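Local structure of transcriptional activator of comK gene (Bacillus halodurans, 2HQB) at residues A170-F174 and P195-I200; V161-A167 and A188-Y192; Q138-F144 and F185-G189; F115-V119 and Q276-I281. The protein probably serves as a membrane-attached BMP-family lipoprotein built like a substrate-binding protein, and is named for activating the competence gene comK. All coordinates share one frame; numbering follows the deposited sequence.

Contact 1: residues A170-F174 and P195-I200; sequences ALELF and PVVEAI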
loop_
_atom_site.group_PDB
_atom_site.type_symbol
_atom_site.label_atom_id
_atom_site.label_comp_id
_atom_site.label_asym_id
_atom_site.label_seq_id
_atom_site.Cartn_x
_atom_site.Cartn_y
_atom_site.Cartn_z
ATOM N N ALA A 170 3.100 -17.995 -6.453
ATOM C CA ALA A 170 1.831 -17.312 -6.264
ATOM C C ALA A 170 0.792 -17.881 -7.210
ATOM O O ALA A 170 -0.396 -18.010 -6.849
ATOM C CB ALA A 170 1.996 -15.824 -6.526
ATOM N N LEU A 171 1.225 -18.205 -8.430
ATOM C CA LEU A 171 0.294 -18.751 -9.391
ATOM C C LEU A 171 -0.077 -20.177 -8.980
ATOM O O LEU A 171 -1.255 -20.571 -9.134
ATOM C CB LEU A 171 0.857 -18.705 -10.811
ATOM C CG LEU A 171 0.688 -17.398 -11.591
ATOM C CD1 LEU A 171 1.601 -17.485 -12.793
ATOM C CD2 LEU A 171 -0.781 -17.142 -12.024
ATOM N N GLU A 172 0.886 -20.944 -8.449
ATOM C CA GLU A 172 0.561 -22.298 -7.989
ATOM C C GLU A 172 -0.498 -22.209 -6.881
ATOM O O GLU A 172 -1.485 -22.944 -6.899
ATOM C CB GLU A 172 1.781 -23.014 -7.438
ATOM C CG GLU A 172 2.867 -23.230 -8.449
ATOM C CD GLU A 172 4.145 -23.695 -7.788
ATOM O OE1 GLU A 172 4.085 -24.734 -7.088
ATOM O OE2 GLU A 172 5.197 -23.020 -7.957
ATOM N N LEU A 173 -0.293 -21.314 -5.918
ATOM C CA LEU A 173 -1.259 -21.135 -4.852
ATOM C C LEU A 173 -2.620 -20.766 -5.458
ATOM O O LEU A 173 -3.658 -21.198 -4.956
ATOM C CB LEU A 173 -0.800 -20.046 -3.881
ATOM C CG LEU A 173 0.532 -20.289 -3.169
ATOM C CD1 LEU A 173 0.868 -19.084 -2.281
ATOM C CD2 LEU A 173 0.463 -21.566 -2.349
ATOM N N PHE A 174 -2.632 -19.972 -6.528
ATOM C CA PHE A 174 -3.904 -19.633 -7.175
ATOM C C PHE A 174 -4.576 -20.921 -7.639
ATOM O O PHE A 174 -5.743 -21.187 -7.326
ATOM C CB PHE A 174 -3.700 -18.753 -8.407
ATOM C CG PHE A 174 -4.961 -18.552 -9.214
ATOM C CD1 PHE A 174 -6.136 -18.086 -8.600
ATOM C CD2 PHE A 174 -4.979 -18.820 -10.583
ATOM C CE1 PHE A 174 -7.303 -17.888 -9.336
ATOM C CE2 PHE A 174 -6.138 -18.631 -11.345
ATOM C CZ PHE A 174 -7.309 -18.161 -10.724
ATOM N N PRO A 195 0.350 -10.695 -12.475
ATOM C CA PRO A 195 0.457 -12.071 -12.969
ATOM C C PRO A 195 -0.747 -12.915 -12.499
ATOM O O PRO A 195 -1.373 -13.622 -13.287
ATOM C CB PRO A 195 1.749 -12.555 -12.327
ATOM C CG PRO A 195 2.612 -11.348 -12.374
ATOM C CD PRO A 195 1.663 -10.201 -12.027
ATOM N N VAL A 196 -1.073 -12.809 -11.212
ATOM C CA VAL A 196 -2.181 -13.555 -10.635
ATOM C C VAL A 196 -3.541 -12.973 -11.011
ATOM O O VAL A 196 -4.484 -13.733 -11.203
ATOM C CB VAL A 196 -2.075 -13.643 -9.079
ATOM C CG1 VAL A 196 -3.378 -14.146 -8.493
ATOM C CG2 VAL A 196 -0.939 -14.577 -8.666
ATOM N N VAL A 197 -3.662 -11.648 -11.112
ATOM C CA VAL A 197 -4.952 -11.062 -11.490
ATOM C C VAL A 197 -5.303 -11.559 -12.882
ATOM O O VAL A 197 -6.430 -11.966 -13.147
ATOM C CB VAL A 197 -4.933 -9.504 -11.481
ATOM C CG1 VAL A 197 -6.055 -8.978 -12.287
ATOM C CG2 VAL A 197 -5.146 -9.002 -10.104
ATOM N N GLU A 198 -4.321 -11.516 -13.767
ATOM C CA GLU A 198 -4.473 -11.993 -15.137
ATOM C C GLU A 198 -5.038 -13.419 -15.199
ATOM O O GLU A 198 -6.102 -13.653 -15.786
ATOM C CB GLU A 198 -3.119 -12.018 -15.807
ATOM C CG GLU A 198 -3.144 -11.404 -17.140
ATOM C CD GLU A 198 -2.885 -9.942 -17.060
ATOM O OE1 GLU A 198 -1.696 -9.575 -17.003
ATOM O OE2 GLU A 198 -3.859 -9.165 -17.042
ATOM N N ALA A 199 -4.279 -14.360 -14.622
ATOM C CA ALA A 199 -4.637 -15.777 -14.563
ATOM C C ALA A 199 -6.088 -15.906 -14.079
ATOM O O ALA A 199 -6.821 -16.823 -14.463
ATOM C CB ALA A 199 -3.655 -16.537 -13.607
ATOM N N ILE A 200 -6.501 -14.974 -13.232
ATOM C CA ILE A 200 -7.863 -14.964 -12.721
ATOM C C ILE A 200 -8.793 -14.521 -13.835
ATOM O O ILE A 200 -9.692 -15.255 -14.216
ATOM C CB ILE A 200 -7.991 -14.004 -11.545
ATOM C CG1 ILE A 200 -7.102 -14.503 -10.398
ATOM C CG2 ILE A 200 -9.432 -13.886 -11.133
ATOM C CD1 ILE A 200 -6.921 -13.532 -9.273
#

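Contact 2: residues V161-A167 and A188-Y192; sequences VGEWTDA and AGDGY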
loop_
_atom_site.group_PDB
_atom_site.type_symbol
_atom_site.label_atom_id
_atom_site.label_comp_id
_atom_site.label_asym_id
_atom_site.label_seq_id
_atom_site.Cartn_x
_atom_site.Cartn_y
_atom_site.Cartn_z
ATOM N N VAL A 161 2.886 -16.768 0.059
ATOM C CA VAL A 161 3.968 -16.946 -0.914
ATOM C C VAL A 161 5.224 -16.687 -0.099
ATOM O O VAL A 161 5.220 -15.913 0.874
ATOM C CB VAL A 161 3.985 -15.889 -1.983
ATOM C CG1 VAL A 161 5.121 -16.164 -2.925
ATOM C CG2 VAL A 161 2.694 -15.837 -2.678
ATOM N N GLY A 162 6.325 -17.301 -0.456
ATOM C CA GLY A 162 7.477 -17.000 0.368
ATOM C C GLY A 162 7.798 -15.512 0.378
ATOM O O GLY A 162 8.234 -14.977 1.387
ATOM N N GLU A 163 7.626 -14.857 -0.780
ATOM C CA GLU A 163 7.903 -13.420 -0.928
ATOM C C GLU A 163 6.974 -12.598 -1.846
ATOM O O GLU A 163 5.889 -13.042 -2.209
ATOM C CB GLU A 163 9.347 -13.199 -1.371
ATOM C CG GLU A 163 9.645 -11.697 -1.513
ATOM C CD GLU A 163 11.096 -11.351 -1.371
ATOM O OE1 GLU A 163 11.913 -12.061 -2.017
ATOM O OE2 GLU A 163 11.400 -10.374 -0.626
ATOM N N TRP A 164 7.402 -11.394 -2.211
ATOM C CA TRP A 164 6.589 -10.520 -3.041
ATOM C C TRP A 164 6.758 -10.612 -4.553
ATOM O O TRP A 164 5.938 -10.084 -5.298
ATOM C CB TRP A 164 6.817 -9.065 -2.679
ATOM C CG TRP A 164 6.917 -8.758 -1.250
ATOM C CD1 TRP A 164 8.049 -8.703 -0.507
ATOM C CD2 TRP A 164 5.847 -8.354 -0.392
ATOM N NE1 TRP A 164 7.758 -8.271 0.767
ATOM C CE2 TRP A 164 6.411 -8.059 0.862
ATOM C CE3 TRP A 164 4.468 -8.220 -0.560
ATOM C CZ2 TRP A 164 5.645 -7.640 1.935
ATOM C CZ3 TRP A 164 3.716 -7.808 0.499
ATOM C CH2 TRP A 164 4.299 -7.523 1.738
ATOM N N THR A 165 7.800 -11.276 -5.018
ATOM C CA THR A 165 8.025 -11.334 -6.444
ATOM C C THR A 165 7.906 -12.698 -7.086
ATOM O O THR A 165 8.127 -12.821 -8.301
ATOM C CB THR A 165 9.404 -10.815 -6.750
ATOM O OG1 THR A 165 10.352 -11.521 -5.931
ATOM C CG2 THR A 165 9.492 -9.355 -6.434
ATOM N N ASP A 166 7.555 -13.717 -6.305
ATOM C CA ASP A 166 7.441 -15.070 -6.851
ATOM C C ASP A 166 6.107 -15.374 -7.584
ATOM O O ASP A 166 5.264 -16.118 -7.075
ATOM C CB ASP A 166 7.641 -16.074 -5.725
ATOM C CG ASP A 166 8.088 -17.425 -6.229
ATOM O OD1 ASP A 166 7.735 -17.751 -7.393
ATOM O OD2 ASP A 166 8.782 -18.148 -5.462
ATOM N N ALA A 167 5.932 -14.834 -8.784
ATOM C CA ALA A 167 4.709 -15.032 -9.534
ATOM C C ALA A 167 4.419 -16.503 -9.758
ATOM O O ALA A 167 3.264 -16.934 -9.874
ATOM C CB ALA A 167 4.790 -14.306 -10.885
ATOM N N ALA A 188 -2.503 -10.339 -2.434
ATOM C CA ALA A 188 -1.869 -9.255 -1.722
ATOM C C ALA A 188 -0.356 -9.216 -1.698
ATOM O O ALA A 188 0.277 -9.319 -0.627
ATOM C CB ALA A 188 -2.423 -9.210 -0.305
ATOM N N GLY A 189 0.212 -9.032 -2.888
ATOM C CA GLY A 189 1.658 -8.941 -3.055
ATOM C C GLY A 189 1.886 -8.089 -4.272
ATOM O O GLY A 189 1.517 -8.502 -5.353
ATOM N N ASP A 190 2.452 -6.894 -4.104
ATOM C CA ASP A 190 2.691 -5.980 -5.252
ATOM C C ASP A 190 3.435 -6.669 -6.355
ATOM O O ASP A 190 3.044 -6.616 -7.508
ATOM C CB ASP A 190 3.530 -4.778 -4.854
ATOM C CG ASP A 190 2.848 -3.903 -3.841
ATOM O OD1 ASP A 190 2.040 -3.053 -4.272
ATOM O OD2 ASP A 190 3.133 -4.078 -2.631
ATOM N N GLY A 191 4.527 -7.314 -5.997
ATOM C CA GLY A 191 5.280 -8.009 -7.015
ATOM C C GLY A 191 4.513 -8.911 -7.976
ATOM O O GLY A 191 4.636 -8.728 -9.189
ATOM N N TYR A 192 3.713 -9.860 -7.463
ATOM C CA TYR A 192 3.007 -10.809 -8.338
ATOM C C TYR A 192 1.570 -10.529 -8.588
ATOM O O TYR A 192 0.920 -11.276 -9.292
ATOM C CB TYR A 192 3.113 -12.224 -7.780
ATOM C CG TYR A 192 2.581 -12.331 -6.382
ATOM C CD1 TYR A 192 1.203 -12.171 -6.109
ATOM C CD2 TYR A 192 3.456 -12.523 -5.308
ATOM C CE1 TYR A 192 0.730 -12.193 -4.786
ATOM C CE2 TYR A 192 2.997 -12.546 -3.979
ATOM C CZ TYR A 192 1.637 -12.378 -3.730
ATOM O OH TYR A 192 1.205 -12.368 -2.427
#

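Contact 3: residues Q138-F144 and F185-G189; sequences QPEVEGF and FYPAG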
loop_
_atom_site.group_PDB
_atom_site.type_symbol
_atom_site.label_atom_id
_atom_site.label_comp_id
_atom_site.label_asym_id
_atom_site.label_seq_id
_atom_site.Cartn_x
_atom_site.Cartn_y
_atom_site.Cartn_z
ATOM N N GLN A 138 0.991 -9.541 7.500
ATOM C CA GLN A 138 0.281 -8.544 6.708
ATOM C C GLN A 138 -1.128 -8.330 7.278
ATOM O O GLN A 138 -1.976 -9.228 7.232
ATOM C CB GLN A 138 0.213 -8.983 5.228
ATOM C CG GLN A 138 1.550 -8.911 4.492
ATOM C CD GLN A 138 1.496 -9.369 3.041
ATOM O OE1 GLN A 138 0.643 -8.941 2.252
ATOM N NE2 GLN A 138 2.429 -10.232 2.677
ATOM N N PRO A 139 -1.390 -7.142 7.847
ATOM C CA PRO A 139 -2.689 -6.804 8.423
ATOM C C PRO A 139 -3.831 -7.145 7.490
ATOM O O PRO A 139 -4.784 -7.791 7.911
ATOM C CB PRO A 139 -2.559 -5.313 8.669
ATOM C CG PRO A 139 -1.185 -5.229 9.141
ATOM C CD PRO A 139 -0.447 -6.041 8.092
ATOM N N GLU A 140 -3.728 -6.710 6.231
ATOM C CA GLU A 140 -4.741 -6.987 5.211
ATOM C C GLU A 140 -5.249 -8.443 5.264
ATOM O O GLU A 140 -6.429 -8.705 4.993
ATOM C CB GLU A 140 -4.171 -6.754 3.807
ATOM C CG GLU A 140 -3.108 -5.652 3.679
ATOM C CD GLU A 140 -1.659 -6.147 3.794
ATOM O OE1 GLU A 140 -1.334 -7.202 3.204
ATOM O OE2 GLU A 140 -0.838 -5.461 4.456
ATOM N N VAL A 141 -4.363 -9.389 5.591
ATOM C CA VAL A 141 -4.793 -10.774 5.632
ATOM C C VAL A 141 -5.902 -10.984 6.680
ATOM O O VAL A 141 -6.901 -11.632 6.386
ATOM C CB VAL A 141 -3.606 -11.749 5.891
ATOM C CG1 VAL A 141 -4.072 -13.209 5.795
ATOM C CG2 VAL A 141 -2.526 -11.513 4.880
ATOM N N GLU A 142 -5.741 -10.426 7.882
ATOM C CA GLU A 142 -6.754 -10.589 8.939
ATOM C C GLU A 142 -8.027 -9.860 8.558
ATOM O O GLU A 142 -9.095 -10.445 8.415
ATOM C CB GLU A 142 -6.276 -10.046 10.301
ATOM C CG GLU A 142 -5.213 -10.879 11.039
ATOM C CD GLU A 142 -3.746 -10.454 10.735
ATOM O OE1 GLU A 142 -3.317 -10.482 9.549
ATOM O OE2 GLU A 142 -3.020 -10.100 11.703
ATOM N N GLY A 143 -7.899 -8.562 8.400
ATOM C CA GLY A 143 -9.042 -7.769 8.040
ATOM C C GLY A 143 -9.801 -8.357 6.886
ATOM O O GLY A 143 -10.993 -8.145 6.801
ATOM N N PHE A 144 -9.135 -9.094 6.006
ATOM C CA PHE A 144 -9.820 -9.672 4.850
ATOM C C PHE A 144 -10.745 -10.793 5.270
ATOM O O PHE A 144 -11.898 -10.820 4.899
ATOM C CB PHE A 144 -8.827 -10.227 3.835
ATOM C CG PHE A 144 -9.467 -10.664 2.549
ATOM C CD1 PHE A 144 -9.720 -9.737 1.529
ATOM C CD2 PHE A 144 -9.802 -12.013 2.342
ATOM C CE1 PHE A 144 -10.299 -10.146 0.289
ATOM C CE2 PHE A 144 -10.378 -12.445 1.117
ATOM C CZ PHE A 144 -10.625 -11.499 0.083
ATOM N N PHE A 185 -10.494 -13.845 -5.364
ATOM C CA PHE A 185 -9.126 -13.773 -4.853
ATOM C C PHE A 185 -8.554 -12.371 -4.491
ATOM O O PHE A 185 -8.879 -11.329 -5.091
ATOM C CB PHE A 185 -8.197 -14.480 -5.830
ATOM C CG PHE A 185 -8.580 -15.911 -6.106
ATOM C CD1 PHE A 185 -9.625 -16.218 -6.973
ATOM C CD2 PHE A 185 -7.849 -16.960 -5.554
ATOM C CE1 PHE A 185 -9.931 -17.550 -7.298
ATOM C CE2 PHE A 185 -8.144 -18.298 -5.873
ATOM C CZ PHE A 185 -9.187 -18.589 -6.749
ATOM N N TYR A 186 -7.719 -12.375 -3.457
ATOM C CA TYR A 186 -7.061 -11.177 -2.956
ATOM C C TYR A 186 -5.573 -11.496 -3.019
ATOM O O TYR A 186 -5.011 -12.007 -2.048
ATOM C CB TYR A 186 -7.475 -10.922 -1.504
ATOM C CG TYR A 186 -6.957 -9.619 -0.953
ATOM C CD1 TYR A 186 -6.847 -8.479 -1.769
ATOM C CD2 TYR A 186 -6.596 -9.498 0.384
ATOM C CE1 TYR A 186 -6.388 -7.239 -1.253
ATOM C CE2 TYR A 186 -6.140 -8.260 0.898
ATOM C CZ TYR A 186 -6.046 -7.146 0.066
ATOM O OH TYR A 186 -5.644 -5.939 0.580
ATOM N N PRO A 187 -4.921 -11.238 -4.170
ATOM C CA PRO A 187 -3.478 -11.546 -4.266
ATOM C C PRO A 187 -2.677 -10.349 -3.753
ATOM O O PRO A 187 -2.247 -9.478 -4.510
ATOM C CB PRO A 187 -3.296 -11.872 -5.749
ATOM C CG PRO A 187 -4.350 -10.995 -6.435
ATOM C CD PRO A 187 -5.501 -10.821 -5.467
ATOM N N ALA A 188 -2.503 -10.339 -2.434
ATOM C CA ALA A 188 -1.869 -9.255 -1.722
ATOM C C ALA A 188 -0.356 -9.216 -1.698
ATOM O O ALA A 188 0.277 -9.319 -0.627
ATOM C CB ALA A 188 -2.423 -9.210 -0.305
ATOM N N GLY A 189 0.212 -9.032 -2.888
ATOM C CA GLY A 189 1.658 -8.941 -3.055
ATOM C C GLY A 189 1.886 -8.089 -4.272
ATOM O O GLY A 189 1.517 -8.502 -5.353
#

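Contact 4: residues F115-V119 and Q276-I281; sequences FGGMV and QITDAI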
loop_
_atom_site.group_PDB
_atom_site.type_symbol
_atom_site.label_atom_id
_atom_site.label_comp_id
_atom_site.label_asym_id
_atom_site.label_seq_id
_atom_site.Cartn_x
_atom_site.Cartn_y
_atom_site.Cartn_z
ATOM N N PHE A 115 -12.996 -4.303 4.637
ATOM C CA PHE A 115 -13.969 -3.830 3.658
ATOM C C PHE A 115 -13.834 -4.508 2.306
ATOM O O PHE A 115 -14.842 -4.745 1.630
ATOM C CB PHE A 115 -13.833 -2.319 3.485
ATOM C CG PHE A 115 -14.008 -1.575 4.747
ATOM C CD1 PHE A 115 -15.198 -1.675 5.446
ATOM C CD2 PHE A 115 -12.963 -0.865 5.292
ATOM C CE1 PHE A 115 -15.344 -1.092 6.669
ATOM C CE2 PHE A 115 -13.099 -0.268 6.529
ATOM C CZ PHE A 115 -14.298 -0.387 7.223
ATOM N N GLY A 116 -12.588 -4.783 1.904
ATOM C CA GLY A 116 -12.325 -5.456 0.645
ATOM C C GLY A 116 -12.880 -6.867 0.735
ATOM O O GLY A 116 -13.484 -7.377 -0.211
ATOM N N GLY A 117 -12.660 -7.495 1.886
ATOM C CA GLY A 117 -13.172 -8.831 2.119
ATOM C C GLY A 117 -14.702 -8.872 2.139
ATOM O O GLY A 117 -15.300 -9.908 1.819
HETATM N N MSE A 118 -15.366 -7.779 2.520
HETATM C CA MSE A 118 -16.832 -7.827 2.499
HETATM C C MSE A 118 -17.280 -7.986 1.041
HETATM O O MSE A 118 -18.056 -8.895 0.712
HETATM C CB MSE A 118 -17.464 -6.567 3.094
HETATM C CG MSE A 118 -17.499 -6.516 4.619
HETATM SE SE MSE A 118 -17.821 -4.662 5.288
HETATM C CE MSE A 118 -19.632 -4.362 4.598
ATOM N N VAL A 119 -16.777 -7.112 0.169
ATOM C CA VAL A 119 -17.113 -7.182 -1.246
ATOM C C VAL A 119 -16.755 -8.584 -1.744
ATOM O O VAL A 119 -17.546 -9.260 -2.395
ATOM C CB VAL A 119 -16.305 -6.175 -2.098
ATOM C CG1 VAL A 119 -16.841 -6.181 -3.510
ATOM C CG2 VAL A 119 -16.359 -4.787 -1.521
ATOM N N GLN A 276 -23.596 -0.551 1.453
ATOM C CA GLN A 276 -23.308 -1.149 2.742
ATOM C C GLN A 276 -21.897 -0.837 3.248
ATOM O O GLN A 276 -21.721 -0.385 4.394
ATOM C CB GLN A 276 -23.507 -2.653 2.659
ATOM C CG GLN A 276 -23.445 -3.297 4.008
ATOM C CD GLN A 276 -24.017 -4.676 3.976
ATOM O OE1 GLN A 276 -24.523 -5.115 2.943
ATOM N NE2 GLN A 276 -23.952 -5.375 5.104
ATOM N N ILE A 277 -20.912 -1.079 2.375
ATOM C CA ILE A 277 -19.488 -0.846 2.634
ATOM C C ILE A 277 -19.174 0.642 2.709
ATOM O O ILE A 277 -18.562 1.120 3.672
ATOM C CB ILE A 277 -18.652 -1.445 1.508
ATOM C CG1 ILE A 277 -18.995 -2.919 1.388
ATOM C CG2 ILE A 277 -17.162 -1.220 1.755
ATOM C CD1 ILE A 277 -18.198 -3.619 0.369
ATOM N N THR A 278 -19.587 1.363 1.674
ATOM C CA THR A 278 -19.369 2.792 1.621
ATOM C C THR A 278 -19.815 3.370 2.965
ATOM O O THR A 278 -19.219 4.327 3.481
ATOM C CB THR A 278 -20.169 3.417 0.474
ATOM O OG1 THR A 278 -20.249 2.492 -0.621
ATOM C CG2 THR A 278 -19.462 4.672 -0.025
ATOM N N ASP A 279 -20.847 2.762 3.547
ATOM C CA ASP A 279 -21.356 3.199 4.847
ATOM C C ASP A 279 -20.506 2.666 5.999
ATOM O O ASP A 279 -20.238 3.391 6.970
ATOM C CB ASP A 279 -22.815 2.775 5.029
ATOM C CG ASP A 279 -23.756 3.528 4.102
ATOM O OD1 ASP A 279 -23.340 4.607 3.619
ATOM O OD2 ASP A 279 -24.897 3.056 3.868
ATOM N N ALA A 280 -20.076 1.409 5.898
ATOM C CA ALA A 280 -19.229 0.821 6.936
ATOM C C ALA A 280 -17.940 1.633 7.027
ATOM O O ALA A 280 -17.446 1.925 8.125
ATOM C CB ALA A 280 -18.910 -0.624 6.605
ATOM N N ILE A 281 -17.408 2.006 5.867
ATOM C CA ILE A 281 -16.183 2.780 5.816
ATOM C C ILE A 281 -16.370 4.131 6.513
ATOM O O ILE A 281 -15.592 4.510 7.411
ATOM C CB ILE A 281 -15.712 2.936 4.333
ATOM C CG1 ILE A 281 -15.155 1.588 3.862
ATOM C CG2 ILE A 281 -14.606 3.996 4.207
ATOM C CD1 ILE A 281 -15.199 1.397 2.398
#

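Contact 1: residues A170-F174 and P195-I200
Phe174, Val196 and Leu171 bury the greatest surface where residues 170-174 and 195-200 pack together, two helices running in nearly the same direction with axes 9.8 Å apart and 32° between them. The ring of Phe174, its CG set opposite the backbone N (chi1 171°), crosses to the last turn of the partner segment. There Phe174 CE2 lies 4.0 Å from Ala199 CB and closer still to the carbonyl oxygen of that residue, while CE1 lies 3.6 Å from Ile200 CG1, an atom whose placement in the model is less sure. Replacing Phe174 by alanine is likely to leave Ala199 and Ile200 without their aromatic partner and open a gap between the two helices.

A turn earlier, Leu171 starts off beside the interface and reaches in with one methyl, CD2, which comes to Ala199 CB and to Val196 and sits 3.8 Å from the Pro195 carbonyl oxygen. Val196 uses its CG2 branch, 3.8 Å from Ala170 CB, between the first turns of the two segments. The side chains that meet are all apolar, though two backbone carbonyls also border them. Helices 167-178 and 193-203 lie on the same face of the sheet, before and after strand 184-186. Behind the interface Phe174 meets Phe185 of that strand edge-to-face and touches Ile132 of strand 128-133, while Val196 rests on Pro187.

Contact 2: residues V161-A167 and A188-Y192
Tyr192 holds CG between its backbone N and carbonyl carbon (chi1 57°), which turns the ring back over its own loop and against Val161, whereas Trp164, with CG beside its backbone N (chi1 -41°), points the CE3/CZ3 side of its indole at the 188-190 backbone. Val161 reaches the tyrosine with CG2, 3.6 Å from Tyr192 CE2, valine and tyrosine passing alongside with opposite headings. Glu163 O lies at the ring edge, in its plane, 3.4 Å from the same CE2, and Gly189 O stands over one ring face. Both segments are loops that leave the C-terminal ends of parallel strands, 155-160 and 184-186, and lead into helices. In type 1 periplasmic-binding-protein folds such loops commonly border the ligand cleft. Asp166 is the N-cap of helix 167-178, its OD1 accepting a hydrogen bond from Lys169 N. The indole of Trp164 meets Gly189 CA edge-on, 3.8 Å from CE3, and also packs edge-to-face with Phe135. At the base of the tyrosine, Tyr192 CB lies 3.7 Å from Ala167 CA. A leucine in place of Tyr192 would probably leave Ile132 O without the hydroxyl that hydrogen-bonds it and remove the ring carbon CE2 that packs on Val161 CG2.

Contact 3: residues Q138-F144 and F185-G189
Phe144 and Tyr186 meet as two nearly parallel rings, their planes 10° apart, slid so far past each other that they barely overlap. The centroids stand 4.8 Å apart. Because the rings are displaced, it is the root of the tyrosine that lies over the phenylalanine: Tyr186 CB sits above one face of the Phe144 ring, 3.8 Å from its centroid and 28° off the normal, a CH-pi contact. Both side chains leave their backbones with CG anti to N (Tyr186 chi1 -174°), and each extends from its own helix or strand toward the backbone of the other.

The far end of the tyrosine reaches Glu140, whose CB approaches the ring at its edge, 3.6 Å from Tyr186 OH. These two side chains cross at about a right angle, and the carboxylate is steeply inclined to the ring. The phenol hydroxyl is hydrogen-bonded to Thr226 OG1, while Glu140 OE1 has a weak hydrogen bond with Tyr210 OH. On the face of the tyrosine ring opposite Phe144 stands Ala188 CB, toward the rim. The extended side chain of Gln138 also reaches toward Ala188.

Inverse gamma turns are centred on Pro187 and Ala188, just after Tyr186. The contact thus seats the first turns of helix 139-150 on strand 184-186, a central strand of its sheet. Phe144 also touches Val129 and Val131 of the adjacent strand 128-133, and helix 110-122 closes in through Met112 on Tyr186 and Ala120 on Phe144.

Contact 4: residues F115-V119 and Q276-I281
Ile281 CG1 sits over the centre of the Phe115 ring, 3.5 Å from the centroid and only 12° off the normal, a CH-pi contact. The phenylalanine has CG beside its backbone N (chi1 -58°), and this brings the ring out toward the partner helix with one face presented to the isoleucine. The ring also touches Ala280, Phe115 CE1 lying 3.6 Å from Ala280 CB. Farther back, Phe115 CB meets Ile277 CG2 at 3.9 Å, so the one side chain spans a full turn of residues 276-281.

Met118, a selenomethionine in this crystal, continues the packing one turn on. Its chain is extended at chi2 and then bends at the selenium, which swings the terminal methyl toward the other helix. That Met118 CE is 3.6 Å from Ile277 CG1 and 4.0 Å from Gln276 CG, and it lies near Ala280 CB too. Ile277 therefore divides its branches: CG2 goes to Phe115 and CG1 to the selenomethionine methyl. Val119 borders the same isoleucine, though their closest carbons are modelled too near each other to be trusted.

The interface is mostly apolar and continues outward through Phe255, whose ring meets Phe115 edge-to-face, and through Leu262 of strand 260-262, which touches both isoleucines. The two helices run almost antiparallel, at 167°, with axes 10.2 Å apart. Helix 271-286, near the C-terminus, thus adds an outer layer to an alpha/beta sandwich domain of the type 1 periplasmic-binding-protein fold.

How the contacts relate
All four contacts belong to one of the two alpha/beta domains, the one built on the mixed sheet. Contact 1 lies on one face of that sheet and contact 4 on the other side, their centres about 24 Å apart and their nearest atoms about 13 Å. Contact 3 bridges the layers: Phe185 CZ reaches Phe174 CE1 of contact 1 at 3.3 Å, and Phe144 CD1 approaches Gly117 CA of contact 4 at 3.6 Å. Contact 2 shares Ala188 and Gly189 with contact 3 and packs on contact 1 through Ala170 CB and Tyr192 CG, 3.5 Å apart. As in related binding proteins, the loops of contact 2, with the adjoining start of helix 139-150 in contact 3, probably border the interdomain cleft.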